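Local coordinates for 2-dehydropantoate 2-reductase (Enterococcus faecium, PDB 3WFI), which acts as a D-mandelate dehydrogenase that uses NADH, a member of the ketopantoate reductase family that probably interconverts 2-oxo acids and D-2-hydroxy acids, at residues V36-I39 / K40-L44; E84-L87 / Q88-S92; A219-V222 / N223-K227; E240-A243 / H244-C248. One frame throughout, in Å; residues are numbered along the deposited sequence.

Contact 1 of 4, residues V36-I39 / K40-L44; sequences VQQI and KEHGL
Gln37 and Glu41 meet near the C-terminal end of helix 33-42, which follows strand 25-30 in the Rossmann domain; that strand ends at Asp30, a residue that binds NAD(+). Gln37 NE2 donates to Glu41 OE1 at 2.8 Å. An N-H...O angle of 138° shows that the bond is bent, and the carboxylate oxygen is met on its anti side, with the amide and carboxylate planes 56° apart. A bend at chi2 of Gln37 (62°) carries its amide forward, one turn on, to the extended Glu41 chain. The carbonyls of Val36, Gln37 and Gln38 are satisfied by the amides of Lys40, Glu41 and His42, as the spacing of an alpha-helix requires. The last acceptor of this series behaves differently: Gly43 N reaches Ile39 O at 2.8 Å from above the carbonyl plane, not on a lone pair; Gly43 is also where the chain leaves helical angles, with positive phi. At the same end, His42 O accepts from Gln45 NE2, and the backbone of Leu44 pairs with that of Ala55. Val36, Ile39 and Lys40 all rest on Ile59 of strand 59-61, and the side chain of Val36 comes within about 4 Å of that of Asp30. Lys40 runs extended beside Val36, its CE 3.7 Å from Val36 CG1. On the outer side Gln38 and His42 point the same way, with Gln38 OE1 3.2 Å from His42 CD2.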
ATOM      1  N   VAL B  36      24.707 -25.519  22.729  1.00 36.41           N
ATOM      2  CA  VAL B  36      25.592 -26.489  22.100  1.00 36.18           C
ATOM      3  C   VAL B  36      26.607 -27.023  23.116  1.00 37.13           C
ATOM      4  O   VAL B  36      26.793 -28.234  23.238  1.00 36.15           O
ATOM      5  CB  VAL B  36      26.314 -25.873  20.877  1.00 35.97           C
ATOM      6  CG1 VAL B  36      27.375 -26.821  20.325  1.00 35.59           C
ATOM      7  CG2 VAL B  36      25.309 -25.518  19.785  1.00 35.23           C
ATOM      8  N   GLN B  37      27.248 -26.115  23.847  1.00 37.97           N
ATOM      9  CA  GLN B  37      28.293 -26.480  24.802  1.00 39.83           C
ATOM     10  C   GLN B  37      27.744 -27.323  25.955  1.00 38.92           C
ATOM     11  O   GLN B  37      28.378 -28.292  26.377  1.00 37.60           O
ATOM     12  CB  GLN B  37      28.975 -25.211  25.339  1.00 43.16           C
ATOM     13  CG  GLN B  37      30.212 -25.462  26.183  1.00 46.05           C
ATOM     14  CD  GLN B  37      31.307 -26.143  25.405  1.00 48.49           C
ATOM     15  OE1 GLN B  37      31.741 -25.652  24.363  1.00 51.56           O
ATOM     16  NE2 GLN B  37      31.756 -27.285  25.899  1.00 50.95           N
ATOM     17  N   GLN B  38      26.568 -26.962  26.462  1.00 39.50           N
ATOM     18  CA  GLN B  38      25.955 -27.723  27.564  1.00 41.42           C
ATOM     19  C   GLN B  38      25.655 -29.157  27.141  1.00 39.49           C
ATOM     20  O   GLN B  38      25.969 -30.096  27.868  1.00 40.31           O
ATOM     21  CB  GLN B  38      24.706 -27.024  28.133  1.00 43.06           C
ATOM     22  CG  GLN B  38      25.035 -25.998  29.204  1.00 44.60           C
ATOM     23  CD  GLN B  38      25.874 -26.558  30.322  1.00 47.32           C
ATOM     24  OE1 GLN B  38      25.443 -27.469  31.036  1.00 49.11           O
ATOM     25  NE2 GLN B  38      27.062 -26.004  30.505  1.00 48.68           N
ATOM     26  N   ILE B  39      25.082 -29.318  25.948  1.00 38.27           N
ATOM     27  CA  ILE B  39      24.770 -30.647  25.413  1.00 36.44           C
ATOM     28  C   ILE B  39      26.049 -31.437  25.106  1.00 36.17           C
ATOM     29  O   ILE B  39      26.097 -32.631  25.341  1.00 34.10           O
ATOM     30  CB  ILE B  39      23.850 -30.566  24.166  1.00 34.92           C
ATOM     31  CG1 ILE B  39      22.483 -30.007  24.576  1.00 35.16           C
ATOM     32  CG2 ILE B  39      23.684 -31.942  23.516  1.00 33.81           C
ATOM     33  CD1 ILE B  39      21.615 -29.532  23.432  1.00 34.55           C
ATOM     34  N   LYS B  40      27.083 -30.771  24.600  1.00 37.70           N
ATOM     35  CA  LYS B  40      28.366 -31.439  24.376  1.00 38.98           C
ATOM     36  C   LYS B  40      28.901 -32.007  25.689  1.00 40.71           C
ATOM     37  O   LYS B  40      29.264 -33.175  25.758  1.00 40.71           O
ATOM     38  CB  LYS B  40      29.406 -30.488  23.765  1.00 39.28           C
ATOM     39  CG  LYS B  40      29.343 -30.345  22.253  1.00 38.22           C
ATOM     40  CD  LYS B  40      30.391 -29.354  21.764  1.00 38.74           C
ATOM     41  CE  LYS B  40      30.284 -29.097  20.268  1.00 38.96           C
ATOM     42  NZ  LYS B  40      31.072 -27.905  19.830  1.00 39.89           N
ATOM     43  N   GLU B  41      28.924 -31.181  26.731  1.00 43.94           N
ATOM     44  CA  GLU B  41      29.521 -31.575  28.013  1.00 46.76           C
ATOM     45  C   GLU B  41      28.674 -32.536  28.843  1.00 46.58           C
ATOM     46  O   GLU B  41      29.211 -33.439  29.469  1.00 50.11           O
ATOM     47  CB  GLU B  41      29.841 -30.342  28.861  1.00 48.87           C
ATOM     48  CG  GLU B  41      31.058 -29.571  28.382  1.00 51.42           C
ATOM     49  CD  GLU B  41      31.312 -28.323  29.221  1.00 51.93           C
ATOM     50  OE1 GLU B  41      31.374 -27.204  28.666  1.00 51.39           O
ATOM     51  OE2 GLU B  41      31.455 -28.471  30.455  1.00 54.82           O
ATOM     52  N   HIS B  42      27.358 -32.348  28.836  1.00 46.96           N
ATOM     53  CA  HIS B  42      26.453 -33.085  29.729  1.00 46.64           C
ATOM     54  C   HIS B  42      25.359 -33.878  29.023  1.00 45.43           C
ATOM     55  O   HIS B  42      24.549 -34.523  29.690  1.00 46.30           O
ATOM     56  CB  HIS B  42      25.760 -32.125  30.697  1.00 48.58           C
ATOM     57  CG  HIS B  42      26.690 -31.434  31.634  1.00 49.71           C
ATOM     58  ND1 HIS B  42      27.249 -32.059  32.730  1.00 50.06           N
ATOM     59  CD2 HIS B  42      27.139 -30.157  31.655  1.00 49.41           C
ATOM     60  CE1 HIS B  42      28.015 -31.198  33.375  1.00 50.56           C
ATOM     61  NE2 HIS B  42      27.965 -30.038  32.743  1.00 50.13           N
ATOM     62  N   GLY B  43      25.320 -33.836  27.691  1.00 43.52           N
ATOM     63  CA  GLY B  43      24.241 -34.458  26.935  1.00 42.27           C
ATOM     64  C   GLY B  43      22.988 -33.611  26.997  1.00 42.09           C
ATOM     65  O   GLY B  43      22.946 -32.604  27.705  1.00 43.32           O
ATOM     66  N   LEU B  44      21.965 -34.013  26.252  1.00 39.91           N
ATOM     67  CA  LEU B  44      20.664 -33.369  26.345  1.00 39.44           C
ATOM     68  C   LEU B  44      19.906 -33.933  27.542  1.00 39.57           C
ATOM     69  O   LEU B  44      19.681 -35.141  27.616  1.00 37.06           O
ATOM     70  CB  LEU B  44      19.855 -33.603  25.076  1.00 38.41           C
ATOM     71  CG  LEU B  44      18.411 -33.101  25.089  1.00 38.29           C
ATOM     72  CD1 LEU B  44      18.374 -31.598  25.321  1.00 37.49           C
ATOM     73  CD2 LEU B  44      17.725 -33.470  23.785  1.00 38.43           C
TER

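Contact 2 of 4, residues E84-L87 / Q88-S92; sequences EKML and QDIQS
Met86 reaches Ile90 because its CG lies opposite the backbone N (chi1 172°) and its chain then bends at both chi2 and chi3, leaving SD 3.7 Å from Ile90 CG2. Ile90 is turned the unusual way for a helix: chi1 of 72° wedges CG1 between its own N and carbonyl carbon, and CG1 is thereby brought to 3.3 Å from Met86 O. Lys85 is folded by a bend at chi2 (53°), which lays the end of its chain across the Asp89 carboxylate. The aliphatic part does most of the touching, with Lys85 CE 3.5 Å from Asp89 OD2, whereas the salt bridge from Lys85 NZ to Asp89 OD1 is long at 3.7 Å. Asp89 OD2 has a stronger partner in Gln62 NE2, which probably fixes the carboxylate more than the lysine does. Gln88 extends past Glu84, its NE2 3.7 Å from Glu84 CG, while Glu84 OE1 forms a salt bridge with Lys115. The backbone tightens near the end of the helix: Ile90 N donates to Met86 O at 2.9 Å and also makes a weak bond to Leu87 O. Leu87 packs against Ile112 and Ile113 of helix 109-113. Met86 and Ile90 press on Ala6 of strand 2-6 and Ile29 of strand 25-30, and Met86 also touches the probable GxGxxG turn, an arrangement typical of a helix flanking the parallel sheet of a Rossmann dinucleotide-binding domain.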
ATOM      1  N   GLU B  84      17.744 -19.784   5.216  1.00 24.21           N
ATOM      2  CA  GLU B  84      18.700 -19.846   4.122  1.00 23.87           C
ATOM      3  C   GLU B  84      20.117 -19.917   4.665  1.00 22.64           C
ATOM      4  O   GLU B  84      20.939 -20.672   4.155  1.00 22.14           O
ATOM      5  CB  GLU B  84      18.527 -18.673   3.155  1.00 26.49           C
ATOM      6  CG  GLU B  84      19.517 -18.717   2.002  1.00 29.09           C
ATOM      7  CD  GLU B  84      18.993 -18.032   0.767  1.00 32.48           C
ATOM      8  OE1 GLU B  84      19.277 -18.517  -0.350  1.00 36.77           O
ATOM      9  OE2 GLU B  84      18.281 -17.019   0.922  1.00 35.05           O
ATOM     10  N   LYS B  85      20.391 -19.155   5.715  1.00 22.20           N
ATOM     11  CA  LYS B  85      21.682 -19.207   6.391  1.00 23.58           C
ATOM     12  C   LYS B  85      21.982 -20.596   7.004  1.00 23.11           C
ATOM     13  O   LYS B  85      23.094 -21.106   6.860  1.00 23.37           O
ATOM     14  CB  LYS B  85      21.736 -18.109   7.461  1.00 25.23           C
ATOM     15  CG  LYS B  85      23.008 -18.076   8.281  1.00 26.79           C
ATOM     16  CD  LYS B  85      24.207 -18.014   7.374  1.00 28.38           C
ATOM     17  CE  LYS B  85      25.484 -17.751   8.137  1.00 30.92           C
ATOM     18  NZ  LYS B  85      26.556 -17.364   7.183  1.00 33.34           N
ATOM     19  N   MET B  86      20.998 -21.189   7.684  1.00 21.55           N
ATOM     20  CA  MET B  86      21.134 -22.544   8.222  1.00 21.08           C
ATOM     21  C   MET B  86      21.513 -23.517   7.098  1.00 21.12           C
ATOM     22  O   MET B  86      22.496 -24.258   7.203  1.00 21.06           O
ATOM     23  CB  MET B  86      19.838 -22.991   8.911  1.00 20.49           C
ATOM     24  CG  MET B  86      19.799 -24.456   9.350  1.00 20.61           C
ATOM     25  SD  MET B  86      21.042 -24.883  10.592  1.00 21.32           S
ATOM     26  CE  MET B  86      20.210 -24.326  12.079  1.00 21.03           C
ATOM     27  N   LEU B  87      20.762 -23.491   6.011  1.00 20.89           N
ATOM     28  CA  LEU B  87      21.039 -24.374   4.872  1.00 22.11           C
ATOM     29  C   LEU B  87      22.427 -24.148   4.301  1.00 22.98           C
ATOM     30  O   LEU B  87      23.138 -25.115   4.033  1.00 22.37           O
ATOM     31  CB  LEU B  87      19.982 -24.206   3.778  1.00 22.37           C
ATOM     32  CG  LEU B  87      18.610 -24.763   4.183  1.00 22.42           C
ATOM     33  CD1 LEU B  87      17.543 -24.327   3.187  1.00 23.73           C
ATOM     34  CD2 LEU B  87      18.653 -26.272   4.303  1.00 23.10           C
ATOM     35  N   GLN B  88      22.811 -22.880   4.131  1.00 23.64           N
ATOM     36  CA  GLN B  88      24.148 -22.534   3.660  1.00 25.19           C
ATOM     37  C   GLN B  88      25.198 -23.140   4.578  1.00 24.21           C
ATOM     38  O   GLN B  88      26.154 -23.738   4.115  1.00 24.64           O
ATOM     39  CB  GLN B  88      24.345 -21.001   3.595  1.00 26.67           C
ATOM     40  CG  GLN B  88      23.721 -20.340   2.366  1.00 28.41           C
ATOM     41  CD  GLN B  88      23.695 -18.808   2.442  1.00 30.13           C
ATOM     42  OE1 GLN B  88      24.116 -18.207   3.434  1.00 31.24           O
ATOM     43  NE2 GLN B  88      23.172 -18.178   1.395  1.00 30.12           N
ATOM     44  N   ASP B  89      25.005 -22.976   5.881  1.00 24.04           N
ATOM     45  CA  ASP B  89      25.934 -23.519   6.869  1.00 24.19           C
ATOM     46  C   ASP B  89      26.015 -25.047   6.906  1.00 22.87           C
ATOM     47  O   ASP B  89      27.069 -25.586   7.207  1.00 24.26           O
ATOM     48  CB  ASP B  89      25.578 -23.020   8.270  1.00 24.71           C
ATOM     49  CG  ASP B  89      25.985 -21.576   8.496  1.00 26.24           C
ATOM     50  OD1 ASP B  89      26.817 -21.062   7.726  1.00 27.12           O
ATOM     51  OD2 ASP B  89      25.466 -20.960   9.444  1.00 26.71           O
ATOM     52  N   ILE B  90      24.917 -25.747   6.645  1.00 21.22           N
ATOM     53  CA  ILE B  90      24.908 -27.207   6.796  1.00 20.81           C
ATOM     54  C   ILE B  90      24.997 -27.972   5.479  1.00 21.99           C
ATOM     55  O   ILE B  90      24.884 -29.206   5.485  1.00 21.46           O
ATOM     56  CB  ILE B  90      23.679 -27.699   7.598  1.00 20.20           C
ATOM     57  CG1 ILE B  90      22.382 -27.575   6.788  1.00 19.20           C
ATOM     58  CG2 ILE B  90      23.578 -26.951   8.919  1.00 20.73           C
ATOM     59  CD1 ILE B  90      21.159 -28.130   7.491  1.00 19.24           C
ATOM     60  N   GLN B  91      25.196 -27.266   4.358  1.00 22.49           N
ATOM     61  CA  GLN B  91      25.057 -27.885   3.032  1.00 23.10           C
ATOM     62  C   GLN B  91      26.036 -29.012   2.755  1.00 22.81           C
ATOM     63  O   GLN B  91      25.765 -29.855   1.905  1.00 21.22           O
ATOM     64  CB  GLN B  91      25.154 -26.839   1.907  1.00 25.07           C
ATOM     65  CG  GLN B  91      26.486 -26.114   1.833  1.00 27.24           C
ATOM     66  CD  GLN B  91      26.444 -24.952   0.866  1.00 28.61           C
ATOM     67  OE1 GLN B  91      26.598 -23.789   1.256  1.00 30.73           O
ATOM     68  NE2 GLN B  91      26.213 -25.257  -0.395  1.00 28.64           N
ATOM     69  N   SER B  92      27.158 -29.049   3.475  1.00 22.65           N
ATOM     70  CA  SER B  92      28.110 -30.157   3.343  1.00 23.11           C
ATOM     71  C   SER B  92      27.555 -31.528   3.800  1.00 22.06           C
ATOM     72  O   SER B  92      28.128 -32.560   3.486  1.00 21.32           O
ATOM     73  CB  SER B  92      29.410 -29.848   4.102  1.00 23.77           C
ATOM     74  OG  SER B  92      29.214 -29.926   5.508  1.00 25.25           O
TER

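Contact 3 of 4, residues A219-V222 / N223-K227; sequences ATIV and NEFAK
The Phe225 ring has Ile221 O at its edge, close to the ring plane, with the oxygen 3.3 Å from Phe225 CD1. Beside it runs Ile221, pointing the same way, and the CG2 branch makes the contact at 3.6 Å from Phe225 CE1. Asn278 and Ile281 of helix 278-288 and Cys295 of helix 293-308 also touch the Phe225 side chain. The second flat group is the Asn223 amide; with chi1 near -90° it folds back toward Ala219 O, and ND2 donates to that oxygen at 3.0 Å from above the carbonyl plane, 43° out of it. The backbone Asn223 N takes the same oxygen from the opposite face, also at 3.0 Å, so two donors grip Ala219 O. These residues form the middle of helix 214-231 in the helical C-terminal domain of the ketopantoate reductase family. Val222 faces Val241 of helix 238-246, and Ala226 meets Val238 there. The carboxylate of the buried Glu224 is held by two backbone amides at the start of helix 293-308, OE2 by Tyr294 N and OE1 by Cys295 N; that helix end would probably stabilise the charged form. Thr220 OG1 instead bonds within its own helix, to Lys216 O.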
ATOM      1  N   ALA B 219      -9.607  -9.593  -0.629  1.00 16.07           N
ATOM      2  CA  ALA B 219      -9.963 -10.382  -1.801  1.00 16.30           C
ATOM      3  C   ALA B 219      -8.904 -10.303  -2.874  1.00 16.32           C
ATOM      4  O   ALA B 219      -8.567 -11.320  -3.503  1.00 15.95           O
ATOM      5  CB  ALA B 219     -11.304  -9.946  -2.365  1.00 17.03           C
ATOM      6  N   THR B 220      -8.377  -9.096  -3.093  1.00 16.75           N
ATOM      7  CA  THR B 220      -7.358  -8.898  -4.111  1.00 16.77           C
ATOM      8  C   THR B 220      -6.091  -9.675  -3.757  1.00 16.42           C
ATOM      9  O   THR B 220      -5.497 -10.332  -4.624  1.00 16.61           O
ATOM     10  CB  THR B 220      -7.036  -7.395  -4.293  1.00 16.92           C
ATOM     11  OG1 THR B 220      -8.235  -6.687  -4.621  1.00 17.47           O
ATOM     12  CG2 THR B 220      -6.033  -7.170  -5.401  1.00 16.93           C
ATOM     13  N   ILE B 221      -5.668  -9.593  -2.501  1.00 16.00           N
ATOM     14  CA  ILE B 221      -4.458 -10.294  -2.065  1.00 16.02           C
ATOM     15  C   ILE B 221      -4.628 -11.810  -2.173  1.00 16.46           C
ATOM     16  O   ILE B 221      -3.744 -12.508  -2.689  1.00 16.31           O
ATOM     17  CB  ILE B 221      -4.030  -9.884  -0.637  1.00 16.20           C
ATOM     18  CG1 ILE B 221      -3.523  -8.453  -0.642  1.00 16.13           C
ATOM     19  CG2 ILE B 221      -2.938 -10.814  -0.101  1.00 16.17           C
ATOM     20  CD1 ILE B 221      -3.558  -7.784   0.726  1.00 16.65           C
ATOM     21  N   VAL B 222      -5.769 -12.324  -1.720  1.00 16.20           N
ATOM     22  CA  VAL B 222      -6.004 -13.768  -1.756  1.00 16.39           C
ATOM     23  C   VAL B 222      -5.986 -14.278  -3.203  1.00 16.37           C
ATOM     24  O   VAL B 222      -5.472 -15.359  -3.484  1.00 16.01           O
ATOM     25  CB  VAL B 222      -7.321 -14.149  -1.052  1.00 16.58           C
ATOM     26  CG1 VAL B 222      -7.678 -15.599  -1.313  1.00 16.81           C
ATOM     27  CG2 VAL B 222      -7.213 -13.904   0.441  1.00 16.73           C
ATOM     28  N   ASN B 223      -6.508 -13.479  -4.131  1.00 16.81           N
ATOM     29  CA  ASN B 223      -6.467 -13.868  -5.540  1.00 16.83           C
ATOM     30  C   ASN B 223      -5.067 -13.960  -6.092  1.00 16.20           C
ATOM     31  O   ASN B 223      -4.781 -14.821  -6.914  1.00 15.92           O
ATOM     32  CB  ASN B 223      -7.342 -12.955  -6.392  1.00 17.85           C
ATOM     33  CG  ASN B 223      -8.738 -13.479  -6.500  1.00 19.30           C
ATOM     34  OD1 ASN B 223      -8.990 -14.434  -7.232  1.00 21.17           O
ATOM     35  ND2 ASN B 223      -9.654 -12.866  -5.787  1.00 20.49           N
ATOM     36  N   GLU B 224      -4.178 -13.093  -5.623  1.00 15.62           N
ATOM     37  CA  GLU B 224      -2.774 -13.176  -6.006  1.00 15.18           C
ATOM     38  C   GLU B 224      -2.140 -14.470  -5.474  1.00 15.22           C
ATOM     39  O   GLU B 224      -1.491 -15.200  -6.226  1.00 15.38           O
ATOM     40  CB  GLU B 224      -1.992 -11.939  -5.521  1.00 14.71           C
ATOM     41  CG  GLU B 224      -2.439 -10.645  -6.180  1.00 14.49           C
ATOM     42  CD  GLU B 224      -1.614  -9.431  -5.788  1.00 13.83           C
ATOM     43  OE1 GLU B 224      -0.673  -9.570  -4.978  1.00 13.07           O
ATOM     44  OE2 GLU B 224      -1.943  -8.326  -6.271  1.00 13.07           O
ATOM     45  N   PHE B 225      -2.331 -14.753  -4.192  1.00 15.47           N
ATOM     46  CA  PHE B 225      -1.893 -16.034  -3.603  1.00 15.43           C
ATOM     47  C   PHE B 225      -2.412 -17.232  -4.418  1.00 15.92           C
ATOM     48  O   PHE B 225      -1.671 -18.175  -4.715  1.00 15.74           O
ATOM     49  CB  PHE B 225      -2.387 -16.160  -2.148  1.00 15.26           C
ATOM     50  CG  PHE B 225      -1.494 -15.503  -1.120  1.00 15.50           C
ATOM     51  CD1 PHE B 225      -1.394 -14.122  -1.029  1.00 15.47           C
ATOM     52  CD2 PHE B 225      -0.774 -16.285  -0.199  1.00 15.70           C
ATOM     53  CE1 PHE B 225      -0.595 -13.522  -0.060  1.00 15.22           C
ATOM     54  CE2 PHE B 225       0.028 -15.693   0.767  1.00 15.41           C
ATOM     55  CZ  PHE B 225       0.107 -14.309   0.841  1.00 15.55           C
ATOM     56  N   ALA B 226      -3.695 -17.179  -4.778  1.00 16.60           N
ATOM     57  CA  ALA B 226      -4.357 -18.283  -5.492  1.00 17.56           C
ATOM     58  C   ALA B 226      -3.844 -18.488  -6.922  1.00 18.56           C
ATOM     59  O   ALA B 226      -3.729 -19.624  -7.379  1.00 18.66           O
ATOM     60  CB  ALA B 226      -5.850 -18.062  -5.500  1.00 18.03           C
ATOM     61  N   LYS B 227      -3.554 -17.391  -7.623  1.00 19.77           N
ATOM     62  CA  LYS B 227      -2.989 -17.465  -8.975  1.00 21.46           C
ATOM     63  C   LYS B 227      -1.623 -18.134  -8.967  1.00 21.11           C
ATOM     64  O   LYS B 227      -1.323 -18.974  -9.815  1.00 21.31           O
ATOM     65  CB  LYS B 227      -2.875 -16.073  -9.607  1.00 23.36           C
ATOM     66  CG  LYS B 227      -4.109 -15.612 -10.334  1.00 26.28           C
ATOM     67  CD  LYS B 227      -3.899 -14.281 -11.057  1.00 29.01           C
ATOM     68  CE  LYS B 227      -5.215 -13.779 -11.671  1.00 31.28           C
ATOM     69  NZ  LYS B 227      -6.271 -13.418 -10.671  1.00 31.95           N
TER

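Contact 4 of 4, residues E240-A243 / H244-C248; sequences EVIA and HCESC
Glu240 to Ala243 accept, through their carbonyl oxygens, the amides of His244 to Ser247 in regular alpha-helical steps, His244 N lying 2.8 Å from Glu240 O. Ser247 N is 2.9 Å from Ala243 O, where the N-H...O angle falls to 133°. Cys248 N turns to Cys245 O, three residues back, at 3.2 Å. Ser247 OG also donates to His244 O, and at 2.6 Å this side-chain bond is short; chi1 of 74° brings the hydroxyl back over the preceding turn. Among the side chains, Ile242 and Glu246 lie alongside each other, with the Ile242 CG2 branch 3.7 Å from Glu246 OE2. That oxygen has its polar partner elsewhere, in His215 ND1 of the neighbouring helix 214-231. Glu240 and His244 also run the same way, their carboxylate and ring planes 30° apart, but they touch only through Glu240 OE2 and His244 CB, at 3.8 Å. The chain of Glu240 bends at chi2, and its OE1 forms a salt bridge with Arg186 NE of helix 180-191. The end of the His244 side chain leads away from 240-243 and rests against Arg186 and Val190 of that same helix. Val241 CG1 and Cys245 SG stand 4.4 Å apart on the buried side, Val241 meeting Cys189 of helix 180-191, and Cys245 meeting Val218. Helix 238-246 is thus a short amphipathic helix packed against helices 180-191 and 214-231, part of the helical C-terminal domain of this reductase family.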
ATOM      1  N   GLU B 240     -13.939 -19.317   0.054  1.00 20.53           N
ATOM      2  CA  GLU B 240     -13.758 -19.864   1.401  1.00 21.22           C
ATOM      3  C   GLU B 240     -12.545 -19.247   2.067  1.00 20.38           C
ATOM      4  O   GLU B 240     -12.619 -18.814   3.222  1.00 20.12           O
ATOM      5  CB  GLU B 240     -13.637 -21.383   1.383  1.00 21.44           C
ATOM      6  CG  GLU B 240     -13.771 -22.035   2.754  1.00 22.40           C
ATOM      7  CD  GLU B 240     -12.544 -21.877   3.660  1.00 21.98           C
ATOM      8  OE1 GLU B 240     -11.383 -21.937   3.174  1.00 21.11           O
ATOM      9  OE2 GLU B 240     -12.738 -21.698   4.882  1.00 22.73           O
ATOM     10  N   VAL B 241     -11.438 -19.175   1.339  1.00 19.73           N
ATOM     11  CA  VAL B 241     -10.220 -18.613   1.917  1.00 20.03           C
ATOM     12  C   VAL B 241     -10.418 -17.157   2.335  1.00 19.88           C
ATOM     13  O   VAL B 241      -9.991 -16.761   3.423  1.00 19.11           O
ATOM     14  CB  VAL B 241      -9.002 -18.799   0.997  1.00 19.91           C
ATOM     15  CG1 VAL B 241      -7.794 -18.036   1.528  1.00 19.62           C
ATOM     16  CG2 VAL B 241      -8.681 -20.280   0.872  1.00 20.04           C
ATOM     17  N   ILE B 242     -11.092 -16.376   1.491  1.00 20.28           N
ATOM     18  CA  ILE B 242     -11.441 -15.004   1.825  1.00 20.49           C
ATOM     19  C   ILE B 242     -12.276 -14.962   3.113  1.00 20.97           C
ATOM     20  O   ILE B 242     -11.980 -14.189   4.031  1.00 20.60           O
ATOM     21  CB  ILE B 242     -12.198 -14.306   0.671  1.00 21.15           C
ATOM     22  CG1 ILE B 242     -11.251 -14.068  -0.505  1.00 21.05           C
ATOM     23  CG2 ILE B 242     -12.775 -12.974   1.133  1.00 21.57           C
ATOM     24  CD1 ILE B 242     -11.935 -13.771  -1.829  1.00 21.46           C
ATOM     25  N   ALA B 243     -13.315 -15.788   3.183  1.00 21.24           N
ATOM     26  CA  ALA B 243     -14.160 -15.850   4.396  1.00 22.14           C
ATOM     27  C   ALA B 243     -13.325 -16.221   5.624  1.00 21.94           C
ATOM     28  O   ALA B 243     -13.507 -15.661   6.712  1.00 21.56           O
ATOM     29  CB  ALA B 243     -15.301 -16.841   4.209  1.00 21.83           C
ATOM     30  N   HIS B 244     -12.378 -17.130   5.433  1.00 21.98           N
ATOM     31  CA  HIS B 244     -11.493 -17.550   6.529  1.00 22.27           C
ATOM     32  C   HIS B 244     -10.602 -16.402   7.029  1.00 21.59           C
ATOM     33  O   HIS B 244     -10.432 -16.210   8.238  1.00 21.29           O
ATOM     34  CB  HIS B 244     -10.640 -18.739   6.086  1.00 22.06           C
ATOM     35  CG  HIS B 244      -9.701 -19.234   7.141  1.00 22.33           C
ATOM     36  ND1 HIS B 244     -10.135 -19.673   8.371  1.00 22.89           N
ATOM     37  CD2 HIS B 244      -8.353 -19.374   7.147  1.00 22.14           C
ATOM     38  CE1 HIS B 244      -9.096 -20.053   9.097  1.00 22.30           C
ATOM     39  NE2 HIS B 244      -8.002 -19.868   8.383  1.00 22.47           N
ATOM     40  N   CYS B 245     -10.022 -15.643   6.100  1.00 20.91           N
ATOM     41  CA  CYS B 245      -9.302 -14.421   6.456  1.00 20.11           C
ATOM     42  C   CYS B 245     -10.202 -13.459   7.245  1.00 21.11           C
ATOM     43  O   CYS B 245      -9.785 -12.909   8.274  1.00 20.43           O
ATOM     44  CB  CYS B 245      -8.789 -13.721   5.192  1.00 19.03           C
ATOM     45  SG  CYS B 245      -7.485 -14.618   4.331  1.00 18.89           S
ATOM     46  N   GLU B 246     -11.425 -13.263   6.749  1.00 22.39           N
ATOM     47  CA  GLU B 246     -12.351 -12.296   7.328  1.00 24.48           C
ATOM     48  C   GLU B 246     -12.958 -12.720   8.667  1.00 26.14           C
ATOM     49  O   GLU B 246     -13.453 -11.874   9.419  1.00 26.45           O
ATOM     50  CB  GLU B 246     -13.432 -11.924   6.304  1.00 25.57           C
ATOM     51  CG  GLU B 246     -12.828 -11.179   5.113  1.00 26.52           C
ATOM     52  CD  GLU B 246     -13.846 -10.721   4.100  1.00 28.24           C
ATOM     53  OE1 GLU B 246     -15.010 -11.145   4.159  1.00 28.61           O
ATOM     54  OE2 GLU B 246     -13.466  -9.945   3.209  1.00 29.44           O
ATOM     55  N   SER B 247     -12.902 -14.010   8.976  1.00 27.00           N
ATOM     56  CA  SER B 247     -13.301 -14.499  10.298  1.00 27.91           C
ATOM     57  C   SER B 247     -12.430 -13.921  11.427  1.00 27.99           C
ATOM     58  O   SER B 247     -12.861 -13.862  12.583  1.00 28.04           O
ATOM     59  CB  SER B 247     -13.273 -16.036  10.334  1.00 28.51           C
ATOM     60  OG  SER B 247     -11.950 -16.541  10.374  1.00 27.76           O
ATOM     61  N   CYS B 248     -11.223 -13.466  11.086  1.00 26.73           N
ATOM     62  CA  CYS B 248     -10.365 -12.764  12.049  1.00 26.11           C
ATOM     63  C   CYS B 248     -10.912 -11.420  12.521  1.00 25.81           C
ATOM     64  O   CYS B 248     -10.461 -10.889  13.543  1.00 25.28           O
ATOM     65  CB  CYS B 248      -8.986 -12.533  11.449  1.00 26.21           C
ATOM     66  SG  CYS B 248      -8.097 -14.048  11.056  1.00 26.34           S
TER

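All four contacts are local, along or at the end of one helix each, but in two domains. Contacts 1 and 2 belong to the Rossmann part, their centres about 22 Å apart without touching; contact 1 is a helix end at the periphery, with an exposed amide-carboxylate bond, whereas contact 2 sets a buried Met-Ile pair against the sheet and leaves its charged pair outside. Contacts 3 and 4, in the C-terminal helical domain, pack directly on each other, Val222 CG1 lying 3.7 Å from Val241 CG1. Contact 3 has no fully exposed touching residue and draws its buried carboxylate's bonds from backbone amides; contact 4 is more open, and its acids pair with side chains of other helices.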